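Local coordinates for mandelate racemase/muconate lactonizing enzyme family protein (Sorangium cellulosum, PDB 3S5S) that is of unknown function but has the two-domain enolase-superfamily architecture of the mandelate racemase/muconate lactonizing enzyme family, and forms a two-subunit assembly, at residues M121-W124 / A125-G128; R153-A157 / M158-A162; A305-A308 / S309-A313. All coordinates share one frame; numbering follows the deposited sequence.

Contact 1: residues M121-W124 / A125-G128; sequences MPLW and AFFG
The short helix 123-126 runs from an N-cap at P122 to a Schellman motif at G128, and within this single turn M121 and L123 reach the side chains of F126 and F127. The carbonyl oxygen of P122 accepts a nearly straight hydrogen bond from F126 N (N to O 3.1 Å) and a second, weak one from A125 N. One residue on, F127 N binds L123 O at 2.9 Å. M121 is extended through its first two torsions (chi1 -173°, chi2 -175°), which carry SD out to the edge of the F126 ring. There it lies in the ring plane, 5.2 Å from the centroid, in a Met-aromatic contact, while SD also rests 3.8 Å from F126 CB. L123 and F127 lie alongside each other and point the same way, with L123 CG 3.5 Å from F127 CE2. P122 CB sits 3.2 Å above one face of the W124 indole, toward its rim, and the methyl of A125 lies over the same face and touches the pyrrolidine ring of P122 (A125 CB to P122 CD 4.0 Å). The turn is buried at the subunit interface, where the F126 ring meets F126 of the second subunit and W85 NE1 of that subunit binds A125 O. G128, with positive phi, closes the helix by donating its N to A125 O at 3.0 Å.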
loop_
_atom_site.group_PDB
_atom_site.type_symbol
_atom_site.label_atom_id
_atom_site.label_comp_id
_atom_site.label_asym_id
_atom_site.label_seq_id
_atom_site.Cartn_x
_atom_site.Cartn_y
_atom_site.Cartn_z
ATOM N N MET A 121 -17.327 1.225 -9.471
ATOM C CA MET A 121 -16.057 1.945 -9.241
ATOM C C MET A 121 -15.068 1.373 -10.255
ATOM O O MET A 121 -14.827 0.181 -10.228
ATOM C CB MET A 121 -15.537 1.699 -7.816
ATOM C CG MET A 121 -14.284 2.575 -7.439
ATOM S SD MET A 121 -13.608 2.164 -5.832
ATOM C CE MET A 121 -14.940 2.780 -4.836
ATOM N N PRO A 122 -14.547 2.201 -11.188
ATOM C CA PRO A 122 -13.440 1.691 -12.024
ATOM C C PRO A 122 -12.206 1.316 -11.166
ATOM O O PRO A 122 -11.938 1.957 -10.133
ATOM C CB PRO A 122 -13.078 2.879 -12.945
ATOM C CG PRO A 122 -13.889 4.057 -12.462
ATOM C CD PRO A 122 -14.760 3.654 -11.309
ATOM N N LEU A 123 -11.461 0.302 -11.602
ATOM C CA LEU A 123 -10.312 -0.212 -10.842
ATOM C C LEU A 123 -9.176 0.833 -10.722
ATOM O O LEU A 123 -8.478 0.875 -9.694
ATOM C CB LEU A 123 -9.808 -1.519 -11.453
ATOM C CG LEU A 123 -8.792 -2.383 -10.682
ATOM C CD1 LEU A 123 -9.395 -2.816 -9.301
ATOM C CD2 LEU A 123 -8.303 -3.606 -11.525
ATOM N N TRP A 124 -9.012 1.678 -11.748
ATOM C CA TRP A 124 -8.013 2.744 -11.714
ATOM C C TRP A 124 -8.334 3.770 -10.612
ATOM O O TRP A 124 -7.406 4.384 -10.018
ATOM C CB TRP A 124 -7.819 3.438 -13.107
ATOM C CG TRP A 124 -9.107 3.966 -13.777
ATOM C CD1 TRP A 124 -9.827 3.340 -14.736
ATOM C CD2 TRP A 124 -9.765 5.222 -13.538
ATOM N NE1 TRP A 124 -10.910 4.095 -15.084
ATOM C CE2 TRP A 124 -10.900 5.257 -14.364
ATOM C CE3 TRP A 124 -9.499 6.316 -12.695
ATOM C CZ2 TRP A 124 -11.789 6.349 -14.400
ATOM C CZ3 TRP A 124 -10.382 7.395 -12.694
ATOM C CH2 TRP A 124 -11.524 7.399 -13.548
ATOM N N ALA A 125 -9.624 3.952 -10.329
ATOM C CA ALA A 125 -10.082 4.809 -9.230
ATOM C C ALA A 125 -9.821 4.154 -7.903
ATOM O O ALA A 125 -9.319 4.780 -6.975
ATOM C CB ALA A 125 -11.600 5.106 -9.355
ATOM N N PHE A 126 -10.178 2.885 -7.809
ATOM C CA PHE A 126 -9.844 2.097 -6.622
ATOM C C PHE A 126 -8.317 2.243 -6.262
ATOM O O PHE A 126 -7.975 2.556 -5.127
ATOM C CB PHE A 126 -10.265 0.655 -6.822
ATOM C CG PHE A 126 -9.964 -0.244 -5.632
ATOM C CD1 PHE A 126 -10.856 -0.329 -4.559
ATOM C CD2 PHE A 126 -8.799 -1.003 -5.596
ATOM C CE1 PHE A 126 -10.572 -1.147 -3.477
ATOM C CE2 PHE A 126 -8.518 -1.823 -4.525
ATOM C CZ PHE A 126 -9.393 -1.923 -3.472
ATOM N N PHE A 127 -7.445 2.117 -7.254
ATOM C CA PHE A 127 -6.000 2.222 -7.068
ATOM C C PHE A 127 -5.486 3.664 -6.795
ATOM O O PHE A 127 -4.356 3.830 -6.382
ATOM C CB PHE A 127 -5.239 1.546 -8.248
ATOM C CG PHE A 127 -5.294 0.026 -8.226
ATOM C CD1 PHE A 127 -5.099 -0.690 -7.024
ATOM C CD2 PHE A 127 -5.511 -0.692 -9.389
ATOM C CE1 PHE A 127 -5.165 -2.107 -7.005
ATOM C CE2 PHE A 127 -5.516 -2.148 -9.380
ATOM C CZ PHE A 127 -5.346 -2.828 -8.180
ATOM N N GLY A 128 -6.311 4.686 -6.986
ATOM C CA GLY A 128 -5.870 6.031 -6.649
ATOM C C GLY A 128 -6.314 7.102 -7.639
ATOM O O GLY A 128 -6.411 8.283 -7.274
#

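Contact 2: residues R153-A157 / M158-A162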
loop_
_atom_site.group_PDB
_atom_site.type_symbol
_atom_site.label_atom_id
_atom_site.label_comp_id
_atom_site.label_asym_id
_atom_site.label_seq_id
_atom_site.Cartn_x
_atom_site.Cartn_y
_atom_site.Cartn_z
ATOM N N ARG A 153 11.867 0.371 -37.240
ATOM C CA ARG A 153 11.278 1.403 -38.101
ATOM C C ARG A 153 9.745 1.373 -38.009
ATOM O O ARG A 153 9.145 2.405 -37.751
ATOM C CB ARG A 153 11.793 1.311 -39.542
ATOM C CG ARG A 153 11.217 2.335 -40.527
ATOM C CD ARG A 153 11.528 3.830 -40.235
ATOM N NE ARG A 153 10.587 4.660 -40.995
ATOM C CZ ARG A 153 9.983 5.758 -40.541
ATOM N NH1 ARG A 153 10.240 6.209 -39.315
ATOM N NH2 ARG A 153 9.118 6.409 -41.322
ATOM N N ARG A 154 9.122 0.200 -38.156
ATOM C CA ARG A 154 7.651 0.061 -37.939
ATOM C C ARG A 154 7.128 0.640 -36.623
ATOM O O ARG A 154 6.056 1.248 -36.610
ATOM C CB ARG A 154 7.196 -1.413 -37.997
ATOM C CG ARG A 154 7.827 -2.191 -39.167
ATOM C CD ARG A 154 6.922 -2.327 -40.391
ATOM N NE ARG A 154 6.400 -3.691 -40.515
ATOM C CZ ARG A 154 6.852 -4.582 -41.401
ATOM N NH1 ARG A 154 7.820 -4.247 -42.251
ATOM N NH2 ARG A 154 6.323 -5.801 -41.446
ATOM N N ALA A 155 7.857 0.413 -35.526
ATOM C CA ALA A 155 7.491 0.960 -34.228
ATOM C C ALA A 155 7.635 2.498 -34.168
ATOM O O ALA A 155 6.800 3.182 -33.572
ATOM C CB ALA A 155 8.300 0.304 -33.114
ATOM N N ALA A 156 8.704 3.017 -34.766
ATOM C CA ALA A 156 8.994 4.439 -34.780
ATOM C C ALA A 156 7.907 5.183 -35.575
ATOM O O ALA A 156 7.497 6.294 -35.185
ATOM C CB ALA A 156 10.384 4.695 -35.418
ATOM N N ALA A 157 7.472 4.572 -36.684
ATOM C CA ALA A 157 6.368 5.059 -37.488
ATOM C C ALA A 157 4.991 5.040 -36.767
ATOM O O ALA A 157 4.154 5.900 -37.024
ATOM C CB ALA A 157 6.286 4.239 -38.728
ATOM N N MET A 158 4.748 4.057 -35.900
ATOM C CA MET A 158 3.481 3.976 -35.167
ATOM C C MET A 158 3.440 4.934 -33.977
ATOM O O MET A 158 2.361 5.162 -33.410
ATOM C CB MET A 158 3.196 2.558 -34.646
ATOM C CG MET A 158 2.682 1.568 -35.673
ATOM S SD MET A 158 1.090 1.984 -36.368
ATOM C CE MET A 158 1.149 0.927 -37.764
ATOM N N GLY A 159 4.614 5.451 -33.591
ATOM C CA GLY A 159 4.738 6.469 -32.557
ATOM C C GLY A 159 5.515 6.084 -31.336
ATOM O O GLY A 159 5.474 6.793 -30.318
ATOM N N PHE A 160 6.218 4.959 -31.410
ATOM C CA PHE A 160 6.855 4.426 -30.217
ATOM C C PHE A 160 8.185 5.109 -30.037
ATOM O O PHE A 160 9.079 4.916 -30.852
ATOM C CB PHE A 160 7.010 2.881 -30.266
ATOM C CG PHE A 160 5.715 2.125 -30.080
ATOM C CD1 PHE A 160 5.345 1.668 -28.850
ATOM C CD2 PHE A 160 4.880 1.874 -31.161
ATOM C CE1 PHE A 160 4.160 0.966 -28.676
ATOM C CE2 PHE A 160 3.707 1.176 -30.998
ATOM C CZ PHE A 160 3.339 0.708 -29.750
ATOM N N ARG A 161 8.286 5.893 -28.959
ATOM C CA ARG A 161 9.494 6.618 -28.585
ATOM C C ARG A 161 10.351 5.798 -27.606
ATOM O O ARG A 161 11.501 6.174 -27.303
ATOM C CB ARG A 161 9.136 7.962 -27.947
ATOM C CG ARG A 161 8.530 9.039 -28.936
ATOM C CD ARG A 161 9.585 10.134 -29.267
ATOM N NE ARG A 161 9.268 10.908 -30.471
ATOM C CZ ARG A 161 10.183 11.448 -31.281
ATOM N NH1 ARG A 161 11.482 11.300 -31.009
ATOM N NH2 ARG A 161 9.806 12.139 -32.364
ATOM N N ALA A 162 9.827 4.675 -27.129
ATOM C CA ALA A 162 10.618 3.831 -26.237
ATOM C C ALA A 162 10.637 2.409 -26.766
ATOM O O ALA A 162 9.588 1.833 -27.055
ATOM C CB ALA A 162 10.101 3.893 -24.822
#
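A155 and F160 meet at the C-terminal end of helix 146-158, where the chain leaves the helix and heads for strand 162-166 of the C-terminal beta/alpha barrel of the enolase superfamily. A155 CB and F160 CB lie 4.1 Å apart. The F160 ring turns an edge to the helix: A155 O lies in the ring plane, 3.3 Å from F160 CD2. The first torsion of F160 (chi1 -73°) sets CG beside its own backbone N, the same N that donates to A155 O at 2.9 Å, which brings amide and ring edge together on one carbonyl. A155 O is further approached by weak bonds from the amides of M158 and G159, so this oxygen gathers the last amides of the turn. G159 N also makes a weak bond to A156 O. The positive phi of G159 takes the chain out of the helix and lets F160 N return to A155 O, and this pair of bonds fits a Schellman motif. M158 lies on the same side as F160, its CB beside the ring at 3.9 Å from F160 CE2. Its first torsion (chi1 -78°) brings CG to 3.5 Å from R154 O, and the bend at chi2 then leads the thioether away. The two buried side chains pack against the barrel: A155 on I138 of strand 133-140, and F160 on T136 and I138 of that strand and on L328 and P344 from loops. M158 N donates to R154 O at 3.2 Å, with an N-H...O angle of 138°.

Contact 3: residues A305-A308 / S309-A313; sequences AMTA and SACFA
S309 and C311 share a first torsion, at -71° and -74°, which places each heteroatom anti to its own carbonyl carbon and swings it back toward the preceding turn, toward the carbonyl oxygens of A305 and T307 respectively. From S309, OG reaches a water at 3.0 Å, and this water donates to A305 O at 2.8 Å. The same oxygen accepts a hydrogen bond from S309 N (N to O 2.9 Å), so it is gripped by both the helix and the water, and the bridge ties the serine hydroxyl to the residue one turn back. On another side of the helix the thiol of C311 comes near T307, with C311 SG 3.4 Å from T307 O, the oxygen that takes the backbone bond from C311 N (2.9 Å). The hydroxyl of T307 turns the other way and binds V303 O, while its methyl CG2 lies on the sulfur's side, at a loose 4.3 Å from C311 SG. A310 N to M306 O, at 2.8 Å, continues the ladder, and F312 N to A308 O follows. F312 departs from the pattern: CB lies 3.5 Å from A308 O, and with CG anti to the backbone N (chi1 170°) the ring leads away toward helix 272-289. Every touching residue here is buried. Helix 303-316 joins strands 293-296 and 319-322 in a beta-alpha-beta unit of the barrel. S309 and F312 pack on I296 of strand 293-296, F312 also on A280 and L281 of helix 272-289, and A310 on L134 of strand 133-140, while A305 N binds E51 OE1 of strand 47-52.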
loop_
_atom_site.group_PDB
_atom_site.type_symbol
_atom_site.label_atom_id
_atom_site.label_comp_id
_atom_site.label_asym_id
_atom_site.label_seq_id
_atom_site.Cartn_x
_atom_site.Cartn_y
_atom_site.Cartn_z
ATOM N N ALA A 305 -5.162 -9.149 -18.014
ATOM C CA ALA A 305 -4.140 -8.849 -17.011
ATOM C C ALA A 305 -3.437 -7.510 -17.339
ATOM O O ALA A 305 -3.102 -6.736 -16.419
ATOM C CB ALA A 305 -3.120 -10.004 -16.898
ATOM N N MET A 306 -3.255 -7.218 -18.638
ATOM C CA MET A 306 -2.658 -5.944 -19.032
ATOM C C MET A 306 -3.491 -4.725 -18.565
ATOM O O MET A 306 -2.944 -3.783 -17.945
ATOM C CB MET A 306 -2.366 -5.897 -20.498
ATOM C CG MET A 306 -1.138 -6.694 -20.912
ATOM S SD MET A 306 0.330 -5.654 -21.076
ATOM C CE MET A 306 1.672 -6.704 -20.477
ATOM N N THR A 307 -4.807 -4.748 -18.807
ATOM C CA THR A 307 -5.632 -3.649 -18.321
ATOM C C THR A 307 -5.570 -3.570 -16.795
ATOM O O THR A 307 -5.485 -2.495 -16.222
ATOM C CB THR A 307 -7.095 -3.727 -18.769
ATOM O OG1 THR A 307 -7.148 -4.039 -20.166
ATOM C CG2 THR A 307 -7.746 -2.373 -18.554
ATOM N N ALA A 308 -5.607 -4.696 -16.123
ATOM C CA ALA A 308 -5.430 -4.654 -14.671
ATOM C C ALA A 308 -4.153 -3.887 -14.287
ATOM O O ALA A 308 -4.185 -3.045 -13.412
ATOM C CB ALA A 308 -5.407 -6.081 -14.085
ATOM N N SER A 309 -3.034 -4.205 -14.925
ATOM C CA SER A 309 -1.775 -3.479 -14.737
ATOM C C SER A 309 -1.833 -2.000 -15.072
ATOM O O SER A 309 -1.245 -1.193 -14.369
ATOM C CB SER A 309 -0.682 -4.102 -15.580
ATOM O OG SER A 309 -0.325 -5.374 -15.027
ATOM N N ALA A 310 -2.536 -1.622 -16.141
ATOM C CA ALA A 310 -2.568 -0.219 -16.515
ATOM C C ALA A 310 -3.385 0.534 -15.463
ATOM O O ALA A 310 -2.976 1.604 -15.030
ATOM C CB ALA A 310 -3.086 -0.042 -17.892
ATOM N N CYS A 311 -4.478 -0.060 -14.977
ATOM C CA CYS A 311 -5.306 0.537 -13.917
ATOM C C CYS A 311 -4.451 0.760 -12.690
ATOM O O CYS A 311 -4.553 1.801 -12.042
ATOM C CB CYS A 311 -6.449 -0.391 -13.534
ATOM S SG CYS A 311 -7.773 -0.462 -14.730
ATOM N N PHE A 312 -3.605 -0.229 -12.393
ATOM C CA PHE A 312 -2.707 -0.178 -11.244
ATOM C C PHE A 312 -1.711 0.994 -11.401
ATOM O O PHE A 312 -1.730 1.947 -10.592
ATOM C CB PHE A 312 -2.033 -1.575 -11.047
ATOM C CG PHE A 312 -0.900 -1.618 -10.037
ATOM C CD1 PHE A 312 -1.133 -1.956 -8.721
ATOM C CD2 PHE A 312 0.432 -1.377 -10.426
ATOM C CE1 PHE A 312 -0.066 -2.042 -7.751
ATOM C CE2 PHE A 312 1.521 -1.442 -9.489
ATOM C CZ PHE A 312 1.250 -1.794 -8.129
ATOM N N ALA A 313 -0.857 0.921 -12.433
ATOM C CA ALA A 313 0.143 1.972 -12.709
ATOM C C ALA A 313 -0.502 3.385 -12.850
ATOM O O ALA A 313 -0.067 4.312 -12.165
ATOM C CB ALA A 313 0.922 1.647 -13.912
HETATM O O HOH W 1 -1.620 -7.965 -14.453
#

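How the contacts relate
Contacts 1 and 3 pack directly, with centres 11 Å apart: F127 CD2 lies 3.4 Å from F312 CA, C311 CB lies 3.7 Å from W124 N, and C311 SG lies 4.0 Å from L123 CB. The short helix of contact 1 thus packs on the barrel helix of contact 3. Contact 2 stands apart, its centre 30 Å from that of contact 1 and 22 Å from that of contact 3, with nearest atoms about 20 and 11 Å away. It is the end of a barrel helix and the loop after it, whereas contact 3 lies within a barrel helix. The side chain of F126 in contact 1 comes about 4 Å from a bound sulfate ion, probably from the crystallisation liquor.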